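Local coordinates for chromosome partition protein Smc (Pyrococcus furiosus, PDB 3KTA) that binds and hydrolyses ATP through an ABC-type ATPase head, and is probably required for chromosome condensation and partitioning, at residues A77-E89 and E97-D109. Numbering follows the deposited sequence.
Sequences AKYAEVAIYFNNE and EDEVVIRRRVYPD
The guanidinium of Arg105 lies flat on the Tyr79 ring, with planes 10° apart. Arg105 CZ sits over the face, 4.1 Å from the Tyr79 ring centroid: a cation-pi stack. Arg105 CD completes it as a CH-pi contact over the ring centre. A bend at chi3 (-68°) in the otherwise extended arginine lays its guanidinium parallel to the ring. The edge of that guanidinium faces Glu81, whose OE1 accepts from Arg105 NE at 2.7 Å and, on its syn side, from NH2. A third donor, Arg103 NH1, reaches the same oxygen at 2.8 Å from above the carboxylate plane, so the two arginines approach it from different directions. Three charged bonds on OE1 would probably favour the ionised carboxylate. The remaining nitrogen of Arg105, NH1, donates to Tyr107 OH in the guanidinium plane, further fixing the group's rotation, while Tyr79 OH bonds with Lys10 on strand 3-10.

Glu81, Arg103 and Arg105 project from one face of an antiparallel hairpin, strands 80-87 and 99-106, central in the antiparallel sheet of the N-terminal part of the SMC ATPase head, with Tyr79 and Tyr107 just beyond the strand ends. Paired backbone bonds, such as Ile84 N to Ile102 O at 2.8 Å, set the register. Farther along this face, Val101 CG1 sits 3.9 Å from the Tyr85 ring centroid, 15° off its normal, and Glu99 OE2 meets the ring edge.

On the other face, Ile84 CG2 packs 3.8 Å from Ile102 CB as the two side chains run side by side, and Val82 and Val106 reach helix 39-49, whose first turn carries the last of the ATP-binding residues. At the hairpin's turn-side end, Asn88 ND2 donates to Glu97 O at 3.0 Å, while its OD1 accepts from Phe93 N.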
ATOM      1  N   ALA A  77     -26.046   8.983  -4.681  1.00 35.00           N
ATOM      2  CA  ALA A  77     -26.380   7.664  -4.164  1.00 32.70           C
ATOM      3  C   ALA A  77     -27.025   7.790  -2.777  1.00 27.37           C
ATOM      4  O   ALA A  77     -26.831   8.787  -2.080  1.00 31.02           O
ATOM      5  CB  ALA A  77     -25.124   6.801  -4.099  1.00 30.49           C
ATOM      6  N   LYS A  78     -27.794   6.776  -2.380  1.00 28.42           N
ATOM      7  CA  LYS A  78     -28.458   6.781  -1.077  1.00 28.95           C
ATOM      8  C   LYS A  78     -27.472   6.466   0.057  1.00 30.53           C
ATOM      9  O   LYS A  78     -27.742   6.720   1.233  1.00 26.29           O
ATOM     10  CB  LYS A  78     -29.645   5.805  -1.073  1.00 30.64           C
ATOM     11  CG  LYS A  78     -30.762   6.162  -2.068  1.00 33.93           C
ATOM     12  CD  LYS A  78     -31.941   5.184  -2.006  1.00 33.77           C
ATOM     13  CE  LYS A  78     -33.040   5.562  -3.014  1.00 35.13           C
ATOM     14  NZ  LYS A  78     -34.281   4.728  -2.903  1.00 32.90           N
ATOM     15  N   TYR A  79     -26.317   5.923  -0.317  1.00 28.21           N
ATOM     16  CA  TYR A  79     -25.231   5.642   0.621  1.00 23.74           C
ATOM     17  C   TYR A  79     -24.040   5.156  -0.195  1.00 21.82           C
ATOM     18  O   TYR A  79     -24.166   4.934  -1.390  1.00 21.79           O
ATOM     19  CB  TYR A  79     -25.638   4.543   1.590  1.00 25.06           C
ATOM     20  CG  TYR A  79     -26.202   3.347   0.880  1.00 24.58           C
ATOM     21  CD1 TYR A  79     -27.569   3.130   0.830  1.00 27.76           C
ATOM     22  CD2 TYR A  79     -25.370   2.444   0.231  1.00 24.29           C
ATOM     23  CE1 TYR A  79     -28.087   2.043   0.177  1.00 27.63           C
ATOM     24  CE2 TYR A  79     -25.878   1.360  -0.427  1.00 23.84           C
ATOM     25  CZ  TYR A  79     -27.242   1.160  -0.452  1.00 27.98           C
ATOM     26  OH  TYR A  79     -27.752   0.081  -1.121  1.00 28.19           O
ATOM     27  N   ALA A  80     -22.903   4.973   0.465  1.00 22.23           N
ATOM     28  CA  ALA A  80     -21.732   4.365  -0.171  1.00 21.17           C
ATOM     29  C   ALA A  80     -21.458   3.020   0.488  1.00 19.89           C
ATOM     30  O   ALA A  80     -21.489   2.902   1.708  1.00 21.36           O
ATOM     31  CB  ALA A  80     -20.525   5.279  -0.043  1.00 21.37           C
ATOM     32  N   GLU A  81     -21.183   2.007  -0.322  1.00 17.50           N
ATOM     33  CA  GLU A  81     -20.885   0.690   0.217  1.00 18.02           C
ATOM     34  C   GLU A  81     -19.682   0.033  -0.457  1.00 17.83           C
ATOM     35  O   GLU A  81     -19.541   0.073  -1.675  1.00 19.88           O
ATOM     36  CB  GLU A  81     -22.104  -0.209   0.071  1.00 19.51           C
ATOM     37  CG  GLU A  81     -21.886  -1.641   0.522  1.00 22.77           C
ATOM     38  CD  GLU A  81     -23.167  -2.442   0.450  0.64 24.88           C
ATOM     39  OE1 GLU A  81     -24.058  -2.203   1.290  0.88 25.61           O
ATOM     40  OE2 GLU A  81     -23.280  -3.299  -0.444  0.51 27.53           O
ATOM     41  N   VAL A  82     -18.825  -0.584   0.349  1.00 14.11           N
ATOM     42  CA  VAL A  82     -17.725  -1.380  -0.178  1.00 14.03           C
ATOM     43  C   VAL A  82     -17.762  -2.755   0.467  1.00 13.13           C
ATOM     44  O   VAL A  82     -17.950  -2.868   1.685  1.00 15.51           O
ATOM     45  CB  VAL A  82     -16.364  -0.715   0.106  1.00 15.45           C
ATOM     46  CG1 VAL A  82     -15.208  -1.574  -0.429  1.00 14.90           C
ATOM     47  CG2 VAL A  82     -16.325   0.675  -0.538  1.00 14.64           C
ATOM     48  N   ALA A  83     -17.611  -3.786  -0.358  1.00 15.21           N
ATOM     49  CA  ALA A  83     -17.397  -5.136   0.142  1.00 15.22           C
ATOM     50  C   ALA A  83     -16.016  -5.606  -0.287  1.00 14.67           C
ATOM     51  O   ALA A  83     -15.609  -5.405  -1.434  1.00 15.81           O
ATOM     52  CB  ALA A  83     -18.465  -6.083  -0.379  1.00 17.62           C
ATOM     53  N   ILE A  84     -15.290  -6.226   0.637  1.00 14.04           N
ATOM     54  CA  ILE A  84     -13.983  -6.770   0.324  1.00 12.83           C
ATOM     55  C   ILE A  84     -14.000  -8.285   0.569  1.00 14.51           C
ATOM     56  O   ILE A  84     -14.509  -8.755   1.598  1.00 15.24           O
ATOM     57  CB  ILE A  84     -12.863  -6.044   1.121  1.00 12.71           C
ATOM     58  CG1 ILE A  84     -11.478  -6.499   0.635  1.00 14.52           C
ATOM     59  CG2 ILE A  84     -13.035  -6.248   2.652  1.00 13.98           C
ATOM     60  CD1 ILE A  84     -10.337  -5.627   1.172  1.00 14.61           C
ATOM     61  N   TYR A  85     -13.511  -9.043  -0.404  1.00 12.93           N
ATOM     62  CA  TYR A  85     -13.525 -10.513  -0.331  1.00 14.21           C
ATOM     63  C   TYR A  85     -12.094 -11.016  -0.137  1.00 16.13           C
ATOM     64  O   TYR A  85     -11.238 -10.843  -1.021  1.00 14.78           O
ATOM     65  CB  TYR A  85     -14.137 -11.098  -1.613  1.00 15.80           C
ATOM     66  CG  TYR A  85     -15.610 -10.783  -1.774  1.00 15.85           C
ATOM     67  CD1 TYR A  85     -16.038  -9.492  -2.049  1.00 15.67           C
ATOM     68  CD2 TYR A  85     -16.568 -11.768  -1.624  1.00 21.13           C
ATOM     69  CE1 TYR A  85     -17.390  -9.186  -2.184  1.00 20.70           C
ATOM     70  CE2 TYR A  85     -17.924 -11.475  -1.754  1.00 22.61           C
ATOM     71  CZ  TYR A  85     -18.326 -10.184  -2.031  1.00 24.04           C
ATOM     72  OH  TYR A  85     -19.673  -9.889  -2.166  1.00 27.19           O
ATOM     73  N   PHE A  86     -11.820 -11.615   1.023  1.00 14.45           N
ATOM     74  CA  PHE A  86     -10.501 -12.177   1.283  1.00 13.24           C
ATOM     75  C   PHE A  86     -10.493 -13.679   1.072  1.00 13.99           C
ATOM     76  O   PHE A  86     -11.370 -14.396   1.570  1.00 16.61           O
ATOM     77  CB  PHE A  86     -10.067 -11.919   2.720  1.00 14.20           C
ATOM     78  CG  PHE A  86      -9.616 -10.521   2.984  1.00 12.98           C
ATOM     79  CD1 PHE A  86     -10.486  -9.592   3.551  1.00 15.99           C
ATOM     80  CD2 PHE A  86      -8.311 -10.137   2.693  1.00 13.82           C
ATOM     81  CE1 PHE A  86     -10.066  -8.293   3.816  1.00 12.88           C
ATOM     82  CE2 PHE A  86      -7.883  -8.840   2.962  1.00 13.95           C
ATOM     83  CZ  PHE A  86      -8.758  -7.925   3.511  1.00 11.21           C
ATOM     84  N   ASN A  87      -9.477 -14.171   0.380  1.00 13.49           N
ATOM     85  CA  ASN A  87      -9.179 -15.591   0.458  1.00 15.87           C
ATOM     86  C   ASN A  87      -8.525 -15.901   1.810  1.00 15.53           C
ATOM     87  O   ASN A  87      -7.541 -15.269   2.192  1.00 15.03           O
ATOM     88  CB  ASN A  87      -8.270 -16.010  -0.697  1.00 15.77           C
ATOM     89  CG  ASN A  87      -8.012 -17.495  -0.708  1.00 18.12           C
ATOM     90  OD1 ASN A  87      -7.395 -18.025   0.205  1.00 16.31           O
ATOM     91  ND2 ASN A  87      -8.481 -18.172  -1.751  1.00 21.46           N
ATOM     92  N   ASN A  88      -9.103 -16.856   2.543  1.00 14.87           N
ATOM     93  CA  ASN A  88      -8.633 -17.220   3.882  1.00 14.30           C
ATOM     94  C   ASN A  88      -8.309 -18.702   3.953  1.00 17.74           C
ATOM     95  O   ASN A  88      -8.398 -19.316   5.023  1.00 16.59           O
ATOM     96  CB  ASN A  88      -9.682 -16.873   4.956  1.00 15.60           C
ATOM     97  CG  ASN A  88      -9.137 -16.980   6.375  1.00 17.33           C
ATOM     98  OD1 ASN A  88      -8.047 -16.495   6.677  1.00 16.03           O
ATOM     99  ND2 ASN A  88      -9.907 -17.616   7.261  1.00 17.39           N
ATOM    100  N   GLU A  89      -7.928 -19.289   2.828  1.00 15.24           N
ATOM    101  CA  GLU A  89      -7.507 -20.689   2.873  1.00 19.34           C
ATOM    102  C   GLU A  89      -6.338 -20.902   3.845  1.00 22.28           C
ATOM    103  O   GLU A  89      -6.181 -21.996   4.412  1.00 18.59           O
ATOM    104  CB  GLU A  89      -7.138 -21.177   1.486  1.00 17.88           C
ATOM    105  CG  GLU A  89      -8.303 -21.292   0.550  1.00 23.20           C
ATOM    106  CD  GLU A  89      -7.867 -21.710  -0.832  1.00 25.56           C
ATOM    107  OE1 GLU A  89      -7.041 -22.637  -0.929  0.93 30.45           O
ATOM    108  OE2 GLU A  89      -8.337 -21.107  -1.815  1.00 27.78           O
ATOM    109  N   GLU A  97     -13.369 -20.339   7.826  1.00 19.10           N
ATOM    110  CA  GLU A  97     -13.938 -20.261   6.487  1.00 20.59           C
ATOM    111  C   GLU A  97     -12.861 -19.919   5.469  1.00 19.25           C
ATOM    112  O   GLU A  97     -11.960 -19.132   5.769  1.00 18.35           O
ATOM    113  CB  GLU A  97     -15.004 -19.169   6.437  1.00 20.76           C
ATOM    114  CG  GLU A  97     -16.177 -19.399   7.371  1.00 25.77           C
ATOM    115  CD  GLU A  97     -17.105 -20.486   6.883  0.92 28.29           C
ATOM    116  OE1 GLU A  97     -17.073 -20.793   5.677  0.91 27.68           O
ATOM    117  OE2 GLU A  97     -17.871 -21.031   7.709  0.90 27.41           O
ATOM    118  N   ASP A  98     -12.963 -20.491   4.274  1.00 18.35           N
ATOM    119  CA  ASP A  98     -12.030 -20.168   3.187  1.00 19.16           C
ATOM    120  C   ASP A  98     -12.218 -18.774   2.614  1.00 16.61           C
ATOM    121  O   ASP A  98     -11.334 -18.272   1.918  1.00 16.98           O
ATOM    122  CB  ASP A  98     -12.169 -21.165   2.039  1.00 20.75           C
ATOM    123  CG  ASP A  98     -11.605 -22.519   2.371  0.56 21.89           C
ATOM    124  OD1 ASP A  98     -10.908 -22.649   3.400  1.00 21.10           O
ATOM    125  OD2 ASP A  98     -11.855 -23.454   1.582  0.75 21.28           O
ATOM    126  N   GLU A  99     -13.374 -18.168   2.870  1.00 19.81           N
ATOM    127  CA  GLU A  99     -13.643 -16.809   2.412  1.00 21.18           C
ATOM    128  C   GLU A  99     -14.077 -15.953   3.590  1.00 20.39           C
ATOM    129  O   GLU A  99     -14.910 -16.374   4.403  1.00 20.10           O
ATOM    130  CB  GLU A  99     -14.734 -16.814   1.340  1.00 21.67           C
ATOM    131  CG  GLU A  99     -15.100 -15.428   0.815  1.00 25.93           C
ATOM    132  CD  GLU A  99     -16.313 -15.466  -0.102  0.59 26.66           C
ATOM    133  OE1 GLU A  99     -17.452 -15.583   0.406  0.60 29.90           O
ATOM    134  OE2 GLU A  99     -16.122 -15.389  -1.330  0.96 29.73           O
ATOM    135  N   VAL A 100     -13.498 -14.759   3.700  1.00 16.93           N
ATOM    136  CA  VAL A 100     -13.914 -13.790   4.703  1.00 15.35           C
ATOM    137  C   VAL A 100     -14.352 -12.535   3.975  1.00 15.77           C
ATOM    138  O   VAL A 100     -13.551 -11.928   3.260  1.00 16.63           O
ATOM    139  CB  VAL A 100     -12.771 -13.447   5.681  1.00 16.28           C
ATOM    140  CG1 VAL A 100     -13.139 -12.249   6.571  1.00 16.11           C
ATOM    141  CG2 VAL A 100     -12.400 -14.680   6.531  1.00 17.94           C
ATOM    142  N   VAL A 101     -15.619 -12.159   4.145  1.00 15.55           N
ATOM    143  CA  VAL A 101     -16.186 -11.020   3.425  1.00 15.18           C
ATOM    144  C   VAL A 101     -16.519  -9.953   4.450  1.00 16.33           C
ATOM    145  O   VAL A 101     -17.261 -10.203   5.414  1.00 16.88           O
ATOM    146  CB  VAL A 101     -17.480 -11.409   2.656  1.00 16.49           C
ATOM    147  CG1 VAL A 101     -18.028 -10.209   1.840  1.00 16.85           C
ATOM    148  CG2 VAL A 101     -17.227 -12.593   1.729  1.00 20.49           C
ATOM    149  N   ILE A 102     -15.983  -8.758   4.245  1.00 15.29           N
ATOM    150  CA  ILE A 102     -16.295  -7.628   5.101  1.00 12.48           C
ATOM    151  C   ILE A 102     -16.979  -6.555   4.256  1.00 14.94           C
ATOM    152  O   ILE A 102     -16.550  -6.275   3.135  1.00 15.36           O
ATOM    153  CB  ILE A 102     -15.030  -7.062   5.759  1.00 13.91           C
ATOM    154  CG1 ILE A 102     -14.419  -8.094   6.711  1.00 14.78           C
ATOM    155  CG2 ILE A 102     -15.338  -5.775   6.489  1.00 15.60           C
ATOM    156  CD1 ILE A 102     -13.024  -7.716   7.205  1.00 18.96           C
ATOM    157  N   ARG A 103     -18.062  -5.983   4.778  1.00 13.90           N
ATOM    158  CA  ARG A 103     -18.796  -4.949   4.055  1.00 14.12           C
ATOM    159  C   ARG A 103     -19.017  -3.771   4.984  1.00 16.34           C
ATOM    160  O   ARG A 103     -19.304  -3.956   6.166  1.00 15.18           O
ATOM    161  CB  ARG A 103     -20.152  -5.475   3.556  1.00 16.38           C
ATOM    162  CG  ARG A 103     -20.996  -4.427   2.849  1.00 19.35           C
ATOM    163  CD  ARG A 103     -21.948  -5.070   1.844  1.00 24.69           C
ATOM    164  NE  ARG A 103     -22.833  -6.054   2.461  1.00 25.47           N
ATOM    165  CZ  ARG A 103     -24.097  -5.814   2.800  1.00 28.10           C
ATOM    166  NH1 ARG A 103     -24.632  -4.615   2.598  1.00 25.39           N
ATOM    167  NH2 ARG A 103     -24.829  -6.780   3.350  1.00 27.16           N
ATOM    168  N   ARG A 104     -18.873  -2.564   4.444  1.00 13.32           N
ATOM    169  CA  ARG A 104     -19.161  -1.345   5.180  1.00 15.08           C
ATOM    170  C   ARG A 104     -20.048  -0.456   4.328  1.00 16.46           C
ATOM    171  O   ARG A 104     -19.801  -0.263   3.130  1.00 16.55           O
ATOM    172  CB  ARG A 104     -17.885  -0.583   5.542  1.00 14.65           C
ATOM    173  CG  ARG A 104     -18.151   0.635   6.398  1.00 16.29           C
ATOM    174  CD  ARG A 104     -16.892   1.468   6.595  1.00 17.67           C
ATOM    175  NE  ARG A 104     -17.139   2.686   7.373  1.00 19.18           N
ATOM    176  CZ  ARG A 104     -16.180   3.519   7.759  1.00 20.33           C
ATOM    177  NH1 ARG A 104     -14.914   3.265   7.435  1.00 18.06           N
ATOM    178  NH2 ARG A 104     -16.477   4.611   8.467  1.00 23.18           N
ATOM    179  N   ARG A 105     -21.081   0.094   4.951  1.00 15.89           N
ATOM    180  CA  ARG A 105     -21.969   1.011   4.250  1.00 18.48           C
ATOM    181  C   ARG A 105     -22.057   2.294   5.069  1.00 20.03           C
ATOM    182  O   ARG A 105     -22.268   2.243   6.278  1.00 22.04           O
ATOM    183  CB  ARG A 105     -23.353   0.370   4.086  1.00 19.72           C
ATOM    184  CG  ARG A 105     -24.385   1.258   3.430  1.00 23.27           C
ATOM    185  CD  ARG A 105     -25.752   0.583   3.413  1.00 21.32           C
ATOM    186  NE  ARG A 105     -25.811  -0.584   2.543  1.00 23.37           N
ATOM    187  CZ  ARG A 105     -26.923  -1.274   2.311  1.00 23.68           C
ATOM    188  NH1 ARG A 105     -28.050  -0.911   2.902  1.00 27.14           N
ATOM    189  NH2 ARG A 105     -26.910  -2.326   1.506  1.00 27.19           N
ATOM    190  N   VAL A 106     -21.872   3.444   4.426  1.00 18.19           N
ATOM    191  CA  VAL A 106     -22.034   4.720   5.120  1.00 21.78           C
ATOM    192  C   VAL A 106     -23.218   5.482   4.537  1.00 23.41           C
ATOM    193  O   VAL A 106     -23.411   5.511   3.326  1.00 20.94           O
ATOM    194  CB  VAL A 106     -20.769   5.603   5.036  1.00 23.63           C
ATOM    195  CG1 VAL A 106     -20.483   5.986   3.592  1.00 23.61           C
ATOM    196  CG2 VAL A 106     -20.938   6.844   5.892  1.00 26.36           C
ATOM    197  N   TYR A 107     -24.001   6.103   5.413  1.00 23.29           N
ATOM    198  CA  TYR A 107     -25.187   6.844   5.009  1.00 27.73           C
ATOM    199  C   TYR A 107     -24.949   8.348   5.003  1.00 25.62           C
ATOM    200  O   TYR A 107     -23.983   8.829   5.587  1.00 26.75           O
ATOM    201  CB  TYR A 107     -26.349   6.502   5.945  1.00 26.90           C
ATOM    202  CG  TYR A 107     -26.877   5.107   5.733  1.00 24.11           C
ATOM    203  CD1 TYR A 107     -26.351   4.028   6.432  1.00 27.91           C
ATOM    204  CD2 TYR A 107     -27.884   4.862   4.813  1.00 27.35           C
ATOM    205  CE1 TYR A 107     -26.835   2.748   6.230  1.00 27.34           C
ATOM    206  CE2 TYR A 107     -28.373   3.592   4.607  1.00 27.94           C
ATOM    207  CZ  TYR A 107     -27.846   2.536   5.320  1.00 25.51           C
ATOM    208  OH  TYR A 107     -28.339   1.269   5.110  1.00 30.57           O
ATOM    209  N   PRO A 108     -25.849   9.101   4.344  1.00 27.68           N
ATOM    210  CA  PRO A 108     -25.702  10.559   4.278  1.00 28.42           C
ATOM    211  C   PRO A 108     -25.551  11.231   5.645  1.00 29.35           C
ATOM    212  O   PRO A 108     -24.977  12.316   5.720  1.00 30.68           O
ATOM    213  CB  PRO A 108     -26.990  11.001   3.585  1.00 28.69           C
ATOM    214  CG  PRO A 108     -27.370   9.850   2.738  1.00 30.55           C
ATOM    215  CD  PRO A 108     -26.957   8.621   3.501  1.00 27.89           C
ATOM    216  N   ASP A 109     -26.035  10.604   6.713  1.00 31.72           N
ATOM    217  CA  ASP A 109     -25.922  11.207   8.042  1.00 33.14           C
ATOM    218  C   ASP A 109     -24.605  10.874   8.742  1.00 32.40           C
ATOM    219  O   ASP A 109     -24.337  11.358   9.835  1.00 33.44           O
ATOM    220  CB  ASP A 109     -27.109  10.828   8.928  1.00 33.25           C
ATOM    221  CG  ASP A 109     -27.238   9.334   9.125  0.47 35.32           C
ATOM    222  OD1 ASP A 109     -26.226   8.621   8.966  1.00 34.44           O
ATOM    223  OD2 ASP A 109     -28.353   8.874   9.444  0.63 37.16           O
TER